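Local coordinates for protein tRNA endonuclease VMS1 (Saccharomyces cerevisiae, PDB 5WHG) that cleaves polypeptidyl-tRNAs downstream of ribosome-associated quality control, releasing incompletely synthesized polypeptides for degradation, at residues V223-L228 with K356-L361; D302-L307 with N329-K334; I315-R318 with D322-I325. All coordinates share one frame; numbering follows the deposited sequence.

Contact 1. Residues V223-L228 with K356-L361; sequences VSHQRL and KAWCEL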
ATOM      1  N   VAL A 223       3.780  -1.031  -4.548  1.00 63.91           N
ATOM      2  CA  VAL A 223       3.426  -2.349  -4.024  1.00 70.80           C
ATOM      3  C   VAL A 223       2.133  -2.814  -4.683  1.00 79.71           C
ATOM      4  O   VAL A 223       1.163  -2.052  -4.783  1.00 73.40           O
ATOM      5  CB  VAL A 223       3.285  -2.329  -2.489  1.00 70.87           C
ATOM      6  CG1 VAL A 223       2.226  -1.302  -2.042  1.00 66.54           C
ATOM      7  CG2 VAL A 223       2.937  -3.732  -1.955  1.00 59.76           C
ATOM      8  N   SER A 224       2.121  -4.058  -5.146  1.00 81.16           N
ATOM      9  CA  SER A 224       0.893  -4.672  -5.624  1.00 79.82           C
ATOM     10  C   SER A 224       0.068  -5.190  -4.456  1.00 78.10           C
ATOM     11  O   SER A 224       0.606  -5.766  -3.507  1.00 91.16           O
ATOM     12  CB  SER A 224       1.201  -5.825  -6.570  1.00 85.75           C
ATOM     13  OG  SER A 224       0.226  -6.845  -6.430  1.00 92.22           O
ATOM     14  N   HIS A 225      -1.249  -5.011  -4.534  1.00 70.67           N
ATOM     15  CA  HIS A 225      -2.114  -5.574  -3.509  1.00 77.63           C
ATOM     16  C   HIS A 225      -2.197  -7.093  -3.581  1.00 83.88           C
ATOM     17  O   HIS A 225      -2.644  -7.718  -2.613  1.00 92.51           O
ATOM     18  CB  HIS A 225      -3.507  -4.951  -3.600  1.00 80.92           C
ATOM     19  CG  HIS A 225      -3.527  -3.477  -3.320  1.00 77.72           C
ATOM     20  ND1 HIS A 225      -4.696  -2.770  -3.130  1.00 74.31           N
ATOM     21  CD2 HIS A 225      -2.520  -2.577  -3.191  1.00 71.51           C
ATOM     22  CE1 HIS A 225      -4.410  -1.495  -2.914  1.00 67.49           C
ATOM     23  NE2 HIS A 225      -3.096  -1.351  -2.941  1.00 68.55           N
ATOM     24  N   GLN A 226      -1.742  -7.707  -4.671  1.00 80.11           N
ATOM     25  CA  GLN A 226      -1.737  -9.160  -4.758  1.00 86.15           C
ATOM     26  C   GLN A 226      -0.517  -9.732  -4.048  1.00 86.68           C
ATOM     27  O   GLN A 226       0.606  -9.269  -4.262  1.00 87.99           O
ATOM     28  CB  GLN A 226      -1.741  -9.608  -6.219  1.00101.03           C
ATOM     29  CG  GLN A 226      -2.065 -11.098  -6.416  1.00115.39           C
ATOM     30  CD  GLN A 226      -3.566 -11.352  -6.428  1.00130.47           C
ATOM     31  OE1 GLN A 226      -4.351 -10.555  -5.903  1.00130.35           O
ATOM     32  NE2 GLN A 226      -3.975 -12.457  -7.043  1.00140.20           N
ATOM     33  N   ARG A 227      -0.735 -10.767  -3.238  1.00 95.75           N
ATOM     34  CA  ARG A 227       0.334 -11.459  -2.527  1.00 90.30           C
ATOM     35  C   ARG A 227       0.993 -12.521  -3.410  1.00 93.64           C
ATOM     36  O   ARG A 227       0.670 -12.678  -4.587  1.00 98.82           O
ATOM     37  CB  ARG A 227      -0.213 -12.097  -1.259  1.00 94.97           C
ATOM     38  CG  ARG A 227      -0.231 -11.205  -0.044  1.00 97.60           C
ATOM     39  CD  ARG A 227      -0.592 -12.036   1.180  1.00104.47           C
ATOM     40  NE  ARG A 227      -1.680 -12.969   0.887  1.00108.32           N
ATOM     41  CZ  ARG A 227      -2.124 -13.896   1.733  1.00109.72           C
ATOM     42  NH1 ARG A 227      -1.574 -14.028   2.936  1.00103.17           N
ATOM     43  NH2 ARG A 227      -3.121 -14.691   1.371  1.00110.55           N
ATOM     44  N   LEU A 228       1.919 -13.273  -2.828  1.00112.92           N
ATOM     45  CA  LEU A 228       2.684 -14.274  -3.564  1.00123.50           C
ATOM     46  C   LEU A 228       2.646 -15.606  -2.808  1.00143.15           C
ATOM     47  O   LEU A 228       1.751 -15.884  -1.999  1.00146.51           O
ATOM     48  CB  LEU A 228       4.123 -13.780  -3.801  1.00114.70           C
ATOM     49  CG  LEU A 228       4.405 -12.469  -4.563  1.00108.93           C
ATOM     50  CD1 LEU A 228       5.908 -12.207  -4.679  1.00102.89           C
ATOM     51  CD2 LEU A 228       3.768 -12.416  -5.950  1.00110.49           C
ATOM     52  N   LYS A 356       7.929  -4.025   5.965  1.00 93.94           N
ATOM     53  CA  LYS A 356       7.395  -4.035   7.324  1.00 97.43           C
ATOM     54  C   LYS A 356       6.158  -3.159   7.400  1.00 88.90           C
ATOM     55  O   LYS A 356       5.097  -3.589   7.866  1.00 90.72           O
ATOM     56  CB  LYS A 356       8.470  -3.567   8.324  1.00114.13           C
ATOM     57  CG  LYS A 356       8.054  -3.514   9.832  1.00130.19           C
ATOM     58  CD  LYS A 356       7.449  -2.147  10.275  1.00132.25           C
ATOM     59  CE  LYS A 356       6.556  -2.270  11.526  1.00125.57           C
ATOM     60  NZ  LYS A 356       5.873  -0.997  11.911  1.00109.73           N
ATOM     61  N   ALA A 357       6.279  -1.922   6.917  1.00 80.83           N
ATOM     62  CA  ALA A 357       5.153  -1.000   6.915  1.00 76.37           C
ATOM     63  C   ALA A 357       3.967  -1.585   6.166  1.00 81.35           C
ATOM     64  O   ALA A 357       2.830  -1.518   6.644  1.00 88.39           O
ATOM     65  CB  ALA A 357       5.581   0.328   6.299  1.00 62.80           C
ATOM     66  N   TRP A 358       4.210  -2.169   4.987  1.00 82.11           N
ATOM     67  CA  TRP A 358       3.100  -2.710   4.205  1.00 86.43           C
ATOM     68  C   TRP A 358       2.402  -3.845   4.944  1.00 81.97           C
ATOM     69  O   TRP A 358       1.170  -3.878   5.024  1.00 87.30           O
ATOM     70  CB  TRP A 358       3.566  -3.188   2.828  1.00 84.38           C
ATOM     71  CG  TRP A 358       2.400  -3.657   1.994  1.00 82.78           C
ATOM     72  CD1 TRP A 358       2.174  -4.920   1.522  1.00 84.71           C
ATOM     73  CD2 TRP A 358       1.277  -2.865   1.573  1.00 81.92           C
ATOM     74  NE1 TRP A 358       0.989  -4.963   0.816  1.00 80.41           N
ATOM     75  CE2 TRP A 358       0.415  -3.719   0.836  1.00 80.84           C
ATOM     76  CE3 TRP A 358       0.918  -1.520   1.744  1.00 68.52           C
ATOM     77  CZ2 TRP A 358      -0.790  -3.267   0.263  1.00 76.20           C
ATOM     78  CZ3 TRP A 358      -0.282  -1.072   1.181  1.00 67.62           C
ATOM     79  CH2 TRP A 358      -1.120  -1.950   0.442  1.00 73.46           C
ATOM     80  N   CYS A 359       3.169  -4.792   5.489  1.00 78.22           N
ATOM     81  CA  CYS A 359       2.536  -5.888   6.220  1.00 87.80           C
ATOM     82  C   CYS A 359       1.755  -5.363   7.413  1.00 86.76           C
ATOM     83  O   CYS A 359       0.689  -5.891   7.743  1.00 98.11           O
ATOM     84  CB  CYS A 359       3.568  -6.914   6.676  1.00 91.32           C
ATOM     85  SG  CYS A 359       4.281  -7.901   5.346  1.00100.54           S
ATOM     86  N   GLU A 360       2.263  -4.305   8.053  1.00 76.92           N
ATOM     87  CA  GLU A 360       1.561  -3.649   9.155  1.00 75.18           C
ATOM     88  C   GLU A 360       0.256  -2.974   8.714  1.00 84.11           C
ATOM     89  O   GLU A 360      -0.661  -2.834   9.528  1.00 89.16           O
ATOM     90  CB  GLU A 360       2.490  -2.628   9.807  1.00 74.74           C
ATOM     91  CG  GLU A 360       1.872  -1.841  10.928  1.00 87.56           C
ATOM     92  CD  GLU A 360       1.307  -2.740  11.998  1.00 96.53           C
ATOM     93  OE1 GLU A 360       0.177  -2.466  12.453  1.00108.13           O
ATOM     94  OE2 GLU A 360       1.987  -3.727  12.369  1.00 90.39           O
ATOM     95  N   LEU A 361       0.145  -2.527   7.457  1.00 76.73           N
ATOM     96  CA  LEU A 361      -1.106  -1.919   7.002  1.00 83.71           C
ATOM     97  C   LEU A 361      -2.093  -2.924   6.409  1.00 92.00           C
ATOM     98  O   LEU A 361      -3.307  -2.672   6.416  1.00 87.06           O
ATOM     99  CB  LEU A 361      -0.838  -0.846   5.941  1.00 79.98           C
ATOM    100  CG  LEU A 361      -0.197   0.503   6.273  1.00 86.79           C
ATOM    101  CD1 LEU A 361       0.489   1.064   5.027  1.00 73.14           C
ATOM    102  CD2 LEU A 361      -1.242   1.482   6.779  1.00 92.97           C
TER
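One face of the Trp358 indole carries Val223: its CG2 methyl sits almost straight above the five-membered ring, 3.6 Å from the centroid and 11° off the normal, a CH-pi contact. The second methyl, CG1, covers the six-membered part of the indole, 4.0 Å from Trp358 CE3. The imidazole of His225 meets the indole obliquely near Trp358 CZ2, with His225 CD2 3.9 Å away; the two ring planes are inclined at 32° and their centroids lie 5.5 Å apart. Trp358 points its CG anti to the backbone N (chi1 -176°), which carries the indole off helix 351-362 toward the end of strand 217-224. No hydrogen bond crosses between the two segments; the ring nitrogens His225 NE2 and Trp358 NE1 find their partners elsewhere. His225 NE2 bonds to Ser208 OG, its ring stacks with Phe25, and Trp358 NE1 makes a weak hydrogen bond to the Tyr23 hydroxyl. Were Trp358 replaced by an alanine, both Val223 methyls would probably be left over a gap, the flank of His225 without its neighbour and the Tyr23 hydroxyl without its weak N-H donor. Ser224, the last residue of the strand, accepts through OG from Gln226 N at 2.8 Å, an ST turn where the chain leaves the sheet. A helix laid on the mixed five-strand sheet, its tryptophan also touching Ser208 and Leu210 of strand 207-214, makes this a helix-on-sheet contact in the core of the VLRF1 domain, the part that mediates binding to the 60S ribosomal subunit.

Contact 2. Residues D302-L307 with N329-K334; sequences DWEPYL and NTVLNK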
ATOM      1  N   ASP A 302       9.670   9.038 -12.854  1.00 83.13           N
ATOM      2  CA  ASP A 302       9.858   7.707 -13.416  1.00 92.29           C
ATOM      3  C   ASP A 302       8.655   6.795 -13.152  1.00 89.44           C
ATOM      4  O   ASP A 302       8.328   5.943 -13.987  1.00 84.83           O
ATOM      5  CB  ASP A 302      11.143   7.116 -12.856  1.00102.84           C
ATOM      6  CG  ASP A 302      11.747   6.097 -13.764  1.00124.08           C
ATOM      7  OD1 ASP A 302      10.975   5.425 -14.491  1.00128.64           O
ATOM      8  OD2 ASP A 302      12.993   5.969 -13.739  1.00134.76           O
ATOM      9  N   TRP A 303       7.969   6.975 -12.023  1.00 85.54           N
ATOM     10  CA  TRP A 303       6.856   6.118 -11.640  1.00 78.98           C
ATOM     11  C   TRP A 303       5.508   6.779 -11.864  1.00 79.10           C
ATOM     12  O   TRP A 303       4.487   6.247 -11.422  1.00 87.27           O
ATOM     13  CB  TRP A 303       6.981   5.691 -10.172  1.00 73.35           C
ATOM     14  CG  TRP A 303       8.100   4.758  -9.895  1.00 65.69           C
ATOM     15  CD1 TRP A 303       8.905   4.133 -10.809  1.00 67.55           C
ATOM     16  CD2 TRP A 303       8.569   4.357  -8.604  1.00 72.58           C
ATOM     17  NE1 TRP A 303       9.843   3.342 -10.157  1.00 72.47           N
ATOM     18  CE2 TRP A 303       9.663   3.472  -8.806  1.00 74.08           C
ATOM     19  CE3 TRP A 303       8.177   4.656  -7.297  1.00 64.63           C
ATOM     20  CZ2 TRP A 303      10.348   2.877  -7.747  1.00 70.48           C
ATOM     21  CZ3 TRP A 303       8.854   4.049  -6.237  1.00 67.32           C
ATOM     22  CH2 TRP A 303       9.929   3.171  -6.469  1.00 69.08           C
ATOM     23  N   GLU A 304       5.484   7.915 -12.548  1.00 75.02           N
ATOM     24  CA  GLU A 304       4.247   8.658 -12.790  1.00 72.57           C
ATOM     25  C   GLU A 304       3.074   7.796 -13.254  1.00 75.96           C
ATOM     26  O   GLU A 304       1.962   7.988 -12.733  1.00 77.67           O
ATOM     27  CB  GLU A 304       4.585   9.786 -13.780  1.00 75.18           C
ATOM     28  CG  GLU A 304       3.428  10.661 -14.285  1.00 96.02           C
ATOM     29  CD  GLU A 304       3.944  11.848 -15.124  1.00113.33           C
ATOM     30  OE1 GLU A 304       3.500  12.997 -14.893  1.00116.63           O
ATOM     31  OE2 GLU A 304       4.821  11.634 -15.998  1.00117.10           O
ATOM     32  N   PRO A 305       3.222   6.858 -14.205  1.00 77.91           N
ATOM     33  CA  PRO A 305       2.042   6.055 -14.592  1.00 79.00           C
ATOM     34  C   PRO A 305       1.498   5.233 -13.443  1.00 80.67           C
ATOM     35  O   PRO A 305       0.274   5.155 -13.270  1.00 81.36           O
ATOM     36  CB  PRO A 305       2.567   5.163 -15.728  1.00 79.48           C
ATOM     37  CG  PRO A 305       3.783   5.849 -16.233  1.00 75.20           C
ATOM     38  CD  PRO A 305       4.383   6.571 -15.073  1.00 73.57           C
ATOM     39  N   TYR A 306       2.394   4.615 -12.660  1.00 69.59           N
ATOM     40  CA  TYR A 306       2.008   3.914 -11.429  1.00 75.30           C
ATOM     41  C   TYR A 306       1.303   4.832 -10.432  1.00 73.17           C
ATOM     42  O   TYR A 306       0.283   4.447  -9.847  1.00 72.80           O
ATOM     43  CB  TYR A 306       3.237   3.319 -10.745  1.00 67.83           C
ATOM     44  CG  TYR A 306       3.940   2.204 -11.454  1.00 72.28           C
ATOM     45  CD1 TYR A 306       3.309   0.990 -11.671  1.00 78.50           C
ATOM     46  CD2 TYR A 306       5.254   2.340 -11.857  1.00 70.71           C
ATOM     47  CE1 TYR A 306       3.952  -0.045 -12.289  1.00 82.06           C
ATOM     48  CE2 TYR A 306       5.911   1.300 -12.468  1.00 78.28           C
ATOM     49  CZ  TYR A 306       5.249   0.109 -12.685  1.00 88.16           C
ATOM     50  OH  TYR A 306       5.888  -0.947 -13.288  1.00100.37           O
ATOM     51  N   LEU A 307       1.881   6.028 -10.172  1.00 72.11           N
ATOM     52  CA  LEU A 307       1.374   6.931  -9.131  1.00 67.59           C
ATOM     53  C   LEU A 307      -0.027   7.449  -9.446  1.00 73.49           C
ATOM     54  O   LEU A 307      -0.834   7.652  -8.532  1.00 75.33           O
ATOM     55  CB  LEU A 307       2.336   8.108  -8.912  1.00 64.45           C
ATOM     56  CG  LEU A 307       3.685   7.709  -8.262  1.00 73.74           C
ATOM     57  CD1 LEU A 307       4.754   8.841  -8.208  1.00 64.28           C
ATOM     58  CD2 LEU A 307       3.459   7.127  -6.874  1.00 69.02           C
ATOM     59  N   ASN A 329       6.525  20.994  -7.076  1.00126.77           N
ATOM     60  CA  ASN A 329       6.790  21.004  -8.518  1.00130.19           C
ATOM     61  C   ASN A 329       7.120  19.603  -9.045  1.00126.84           C
ATOM     62  O   ASN A 329       8.074  19.406  -9.800  1.00135.42           O
ATOM     63  CB  ASN A 329       7.911  21.995  -8.847  1.00141.23           C
ATOM     64  CG  ASN A 329       7.858  22.483 -10.273  1.00147.67           C
ATOM     65  OD1 ASN A 329       6.778  22.633 -10.843  1.00154.32           O
ATOM     66  ND2 ASN A 329       9.025  22.736 -10.862  1.00145.89           N
ATOM     67  N   THR A 330       6.311  18.619  -8.645  1.00117.00           N
ATOM     68  CA  THR A 330       6.547  17.238  -9.055  1.00107.89           C
ATOM     69  C   THR A 330       5.361  16.687  -9.845  1.00 98.55           C
ATOM     70  O   THR A 330       4.612  17.447 -10.467  1.00 93.86           O
ATOM     71  CB  THR A 330       6.823  16.352  -7.834  1.00107.48           C
ATOM     72  OG1 THR A 330       5.609  16.133  -7.115  1.00102.99           O
ATOM     73  CG2 THR A 330       7.802  17.013  -6.897  1.00113.25           C
ATOM     74  N   VAL A 331       5.189  15.358  -9.841  1.00 92.90           N
ATOM     75  CA  VAL A 331       3.989  14.763 -10.432  1.00 88.71           C
ATOM     76  C   VAL A 331       2.894  14.494  -9.401  1.00 89.11           C
ATOM     77  O   VAL A 331       1.779  14.112  -9.789  1.00 87.89           O
ATOM     78  CB  VAL A 331       4.318  13.459 -11.191  1.00 77.03           C
ATOM     79  CG1 VAL A 331       5.386  13.712 -12.253  1.00 73.40           C
ATOM     80  CG2 VAL A 331       4.746  12.354 -10.248  1.00 67.89           C
ATOM     81  N   LEU A 332       3.170  14.686  -8.107  1.00 84.37           N
ATOM     82  CA  LEU A 332       2.136  14.696  -7.077  1.00 78.83           C
ATOM     83  C   LEU A 332       1.697  16.125  -6.804  1.00 80.82           C
ATOM     84  O   LEU A 332       2.522  17.039  -6.724  1.00 84.59           O
ATOM     85  CB  LEU A 332       2.638  14.067  -5.777  1.00 73.74           C
ATOM     86  CG  LEU A 332       3.106  12.621  -5.943  1.00 80.51           C
ATOM     87  CD1 LEU A 332       3.559  12.003  -4.619  1.00 82.28           C
ATOM     88  CD2 LEU A 332       2.023  11.791  -6.607  1.00 64.39           C
ATOM     89  N   ASN A 333       0.399  16.319  -6.656  1.00 79.89           N
ATOM     90  CA  ASN A 333      -0.116  17.622  -6.279  1.00 94.23           C
ATOM     91  C   ASN A 333      -0.366  17.662  -4.782  1.00102.62           C
ATOM     92  O   ASN A 333      -0.819  16.677  -4.185  1.00 94.09           O
ATOM     93  CB  ASN A 333      -1.387  17.947  -7.052  1.00104.83           C
ATOM     94  CG  ASN A 333      -1.191  17.802  -8.550  1.00112.11           C
ATOM     95  OD1 ASN A 333      -1.911  17.048  -9.215  1.00109.57           O
ATOM     96  ND2 ASN A 333      -0.178  18.500  -9.086  1.00114.76           N
ATOM     97  N   LYS A 334      -0.024  18.796  -4.177  1.00112.84           N
ATOM     98  CA  LYS A 334      -0.321  19.004  -2.771  1.00111.03           C
ATOM     99  C   LYS A 334      -1.837  18.991  -2.575  1.00 98.55           C
ATOM    100  O   LYS A 334      -2.605  19.417  -3.446  1.00 91.45           O
ATOM    101  CB  LYS A 334       0.293  20.321  -2.286  1.00114.39           C
ATOM    102  CG  LYS A 334       0.782  20.286  -0.842  1.00119.35           C
ATOM    103  CD  LYS A 334       0.774  21.683  -0.207  1.00126.21           C
ATOM    104  CE  LYS A 334       0.530  21.614   1.307  1.00123.92           C
ATOM    105  NZ  LYS A 334       0.086  22.920   1.886  1.00126.89           N
TER
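Leu307 and Val331 meet on the inner side of this contact, with Leu307 CD1 4.1 Å from Val331 CG2 and the two side chains crossing at about a right angle. The same Leu307 methyl also approaches Leu332 CD2 at 4.3 Å, so one leucine branch serves two neighbours of the loop. Leu307 and Leu332 are buried here and the touching atoms are all methyls: Leu307 goes on to Leu300, Ala209, Phe211 and Ile222, while Val331, which bridges to the open side, also touches Leu300. The carbonyl Leu307 O is bonded to Arg338 NH1.

The outer half is different. Glu304, with CG anti to the backbone N (chi1 176°) and the chain extended beyond it, brings its carboxylate obliquely across to Val331, OE1 coming to 3.3 Å from Val331 CG1. That is a polar group against a methyl, with no bond between the segments, and Glu304 stands on the solvent side. The loop takes its shape partly from Thr330, whose OG1 accepts from Leu332 N at 3.0 Å, and the same hydroxyl is hydrogen-bonded to Phe326 O. A short helix, 304-308, is thus joined through leucine and valine methyls to the loop that carries an ST turn and leads to strand 339-340, over the mixed sheet of the VLRF1 domain.

Contact 3. Residues I315-R318 with D322-I325; sequences IRAR and DKKI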
ATOM      1  N   ILE A 315       3.488   8.313   2.746  1.00 75.47           N
ATOM      2  CA  ILE A 315       4.756   9.037   2.802  1.00 77.94           C
ATOM      3  C   ILE A 315       5.110   9.313   4.253  1.00 76.30           C
ATOM      4  O   ILE A 315       4.285   9.846   5.004  1.00 91.11           O
ATOM      5  CB  ILE A 315       4.692  10.372   2.036  1.00 72.72           C
ATOM      6  CG1 ILE A 315       4.120  10.170   0.647  1.00 64.66           C
ATOM      7  CG2 ILE A 315       6.089  10.988   1.903  1.00 74.63           C
ATOM      8  CD1 ILE A 315       4.335  11.389  -0.251  1.00 64.16           C
ATOM      9  N   ARG A 316       6.334   8.990   4.645  1.00 75.09           N
ATOM     10  CA  ARG A 316       6.887   9.484   5.903  1.00 85.19           C
ATOM     11  C   ARG A 316       8.026  10.449   5.612  1.00 85.14           C
ATOM     12  O   ARG A 316       9.046  10.060   5.022  1.00 71.13           O
ATOM     13  CB  ARG A 316       7.400   8.379   6.832  1.00 84.69           C
ATOM     14  CG  ARG A 316       8.158   9.070   7.989  1.00 90.75           C
ATOM     15  CD  ARG A 316       8.383   8.254   9.233  1.00106.73           C
ATOM     16  NE  ARG A 316       9.342   7.153   9.067  1.00121.61           N
ATOM     17  CZ  ARG A 316      10.611   7.266   8.663  1.00120.47           C
ATOM     18  NH1 ARG A 316      11.146   8.440   8.332  1.00120.60           N
ATOM     19  NH2 ARG A 316      11.352   6.175   8.570  1.00117.38           N
ATOM     20  N   ALA A 317       7.859  11.693   6.060  1.00 95.57           N
ATOM     21  CA  ALA A 317       8.898  12.720   5.958  1.00109.97           C
ATOM     22  C   ALA A 317       8.676  13.694   7.117  1.00123.45           C
ATOM     23  O   ALA A 317       7.919  14.658   6.989  1.00130.12           O
ATOM     24  CB  ALA A 317       8.849  13.428   4.611  1.00104.78           C
ATOM     25  N   ARG A 318       9.332  13.418   8.253  1.00127.86           N
ATOM     26  CA  ARG A 318       9.148  14.261   9.435  1.00133.05           C
ATOM     27  C   ARG A 318       9.694  15.666   9.209  1.00128.05           C
ATOM     28  O   ARG A 318       9.066  16.655   9.612  1.00128.77           O
ATOM     29  CB  ARG A 318       9.824  13.635  10.651  1.00144.34           C
ATOM     30  CG  ARG A 318       9.127  12.425  11.238  1.00146.59           C
ATOM     31  CD  ARG A 318      10.134  11.666  12.073  1.00148.79           C
ATOM     32  NE  ARG A 318      11.333  11.411  11.280  1.00149.02           N
ATOM     33  CZ  ARG A 318      11.701  10.210  10.847  1.00147.86           C
ATOM     34  NH1 ARG A 318      10.973   9.140  11.157  1.00137.48           N
ATOM     35  NH2 ARG A 318      12.804  10.080  10.115  1.00152.25           N
ATOM     36  N   ASP A 322      11.582  17.938   3.828  1.00134.13           N
ATOM     37  CA  ASP A 322      11.544  16.617   3.221  1.00127.67           C
ATOM     38  C   ASP A 322      10.134  16.265   2.749  1.00120.95           C
ATOM     39  O   ASP A 322       9.966  15.672   1.676  1.00111.49           O
ATOM     40  CB  ASP A 322      12.077  15.575   4.210  1.00133.00           C
ATOM     41  CG  ASP A 322      13.586  15.715   4.467  1.00134.82           C
ATOM     42  OD1 ASP A 322      14.257  16.476   3.730  1.00140.05           O
ATOM     43  OD2 ASP A 322      14.096  15.059   5.409  1.00124.85           O
ATOM     44  N   LYS A 323       9.107  16.624   3.525  1.00118.11           N
ATOM     45  CA  LYS A 323       7.740  16.472   3.036  1.00107.17           C
ATOM     46  C   LYS A 323       7.517  17.328   1.790  1.00103.07           C
ATOM     47  O   LYS A 323       6.825  16.918   0.851  1.00 95.21           O
ATOM     48  CB  LYS A 323       6.743  16.831   4.145  1.00111.75           C
ATOM     49  CG  LYS A 323       5.254  16.603   3.804  1.00119.54           C
ATOM     50  CD  LYS A 323       4.880  15.115   3.741  1.00124.22           C
ATOM     51  CE  LYS A 323       3.429  14.893   3.287  1.00121.47           C
ATOM     52  NZ  LYS A 323       2.803  13.714   3.985  1.00115.49           N
ATOM     53  N   LYS A 324       8.127  18.509   1.749  1.00109.46           N
ATOM     54  CA  LYS A 324       7.989  19.356   0.577  1.00114.28           C
ATOM     55  C   LYS A 324       8.597  18.721  -0.673  1.00105.63           C
ATOM     56  O   LYS A 324       8.258  19.132  -1.785  1.00105.89           O
ATOM     57  CB  LYS A 324       8.623  20.720   0.866  1.00133.99           C
ATOM     58  CG  LYS A 324       8.230  21.827  -0.101  1.00146.19           C
ATOM     59  CD  LYS A 324       9.117  23.050   0.088  1.00154.29           C
ATOM     60  CE  LYS A 324       8.911  24.063  -1.027  1.00155.64           C
ATOM     61  NZ  LYS A 324       9.726  25.296  -0.826  1.00158.76           N
ATOM     62  N   ILE A 325       9.464  17.712  -0.524  1.00101.89           N
ATOM     63  CA  ILE A 325      10.107  17.101  -1.688  1.00104.92           C
ATOM     64  C   ILE A 325       9.086  16.402  -2.573  1.00104.35           C
ATOM     65  O   ILE A 325       9.277  16.296  -3.793  1.00115.12           O
ATOM     66  CB  ILE A 325      11.210  16.114  -1.255  1.00114.90           C
ATOM     67  CG1 ILE A 325      12.286  16.816  -0.430  1.00120.85           C
ATOM     68  CG2 ILE A 325      11.853  15.437  -2.467  1.00114.52           C
ATOM     69  CD1 ILE A 325      13.365  15.877   0.028  1.00123.87           C
TER
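The backbones of 315-318 and 322-325 come close at one point, Ala317 CA to Lys323 CA being 4.9 Å, where the chain leaves strand 313-316 and turns back as helix 320-323. The methyl of Ala317 fills that approach. Its CB lies 3.4 Å from Lys323 N and 3.6 Å from Lys323 CA, so it rests on the helix backbone. Asp322 adds its own CB at 3.9 Å from Ala317 CB; the aspartate also touches Val213 on strand 207-214, as the alanine does. These residues belong to a beta-alpha-beta unit: strand 313-316, helix 320-323, then strand 339-340, which pairs parallel to the first at an outer position of the mixed sheet, with Ile315 bonded to Lys340 through the backbone. Lys323 takes the other flank. Its CG stands anti to the backbone N (chi1 -175°), and the chain, bent at chi2 (71°) and again at chi4, comes back along the strand, past Ala317, until NZ ends 4.3 Å from Ile315 CB. No hydrogen bond links the two segments. Arg316 points away from the helix and bonds through NE to Thr346 OG1. On the helix side, Ile325 N bonds to Asp322 O at 3.0 Å, and the Ile325 side chain packs on Lys293 and Ile296 of helix 292-302.

In the fold
All three contacts belong to the VLRF1 domain, but they differ in depth. Contact 1 is buried near the centre of the chain and relies on an aromatic group with polar partners around it. Contacts 2 and 3 lie farther out, are partly buried, and use aliphatic groups alongside charged chains. Contacts 2 and 3 touch each other, Thr330 CG2 reaching Ile325 O at 3.5 Å, and both build on the chain from helix 304-308 through strand 313-316 to the loop before strand 339-340. Contacts 1 and 3 reach the same mixed sheet through different strands, without touching; their centres are about 21 Å apart. Contact 2 also lies on that sheet, through Leu307.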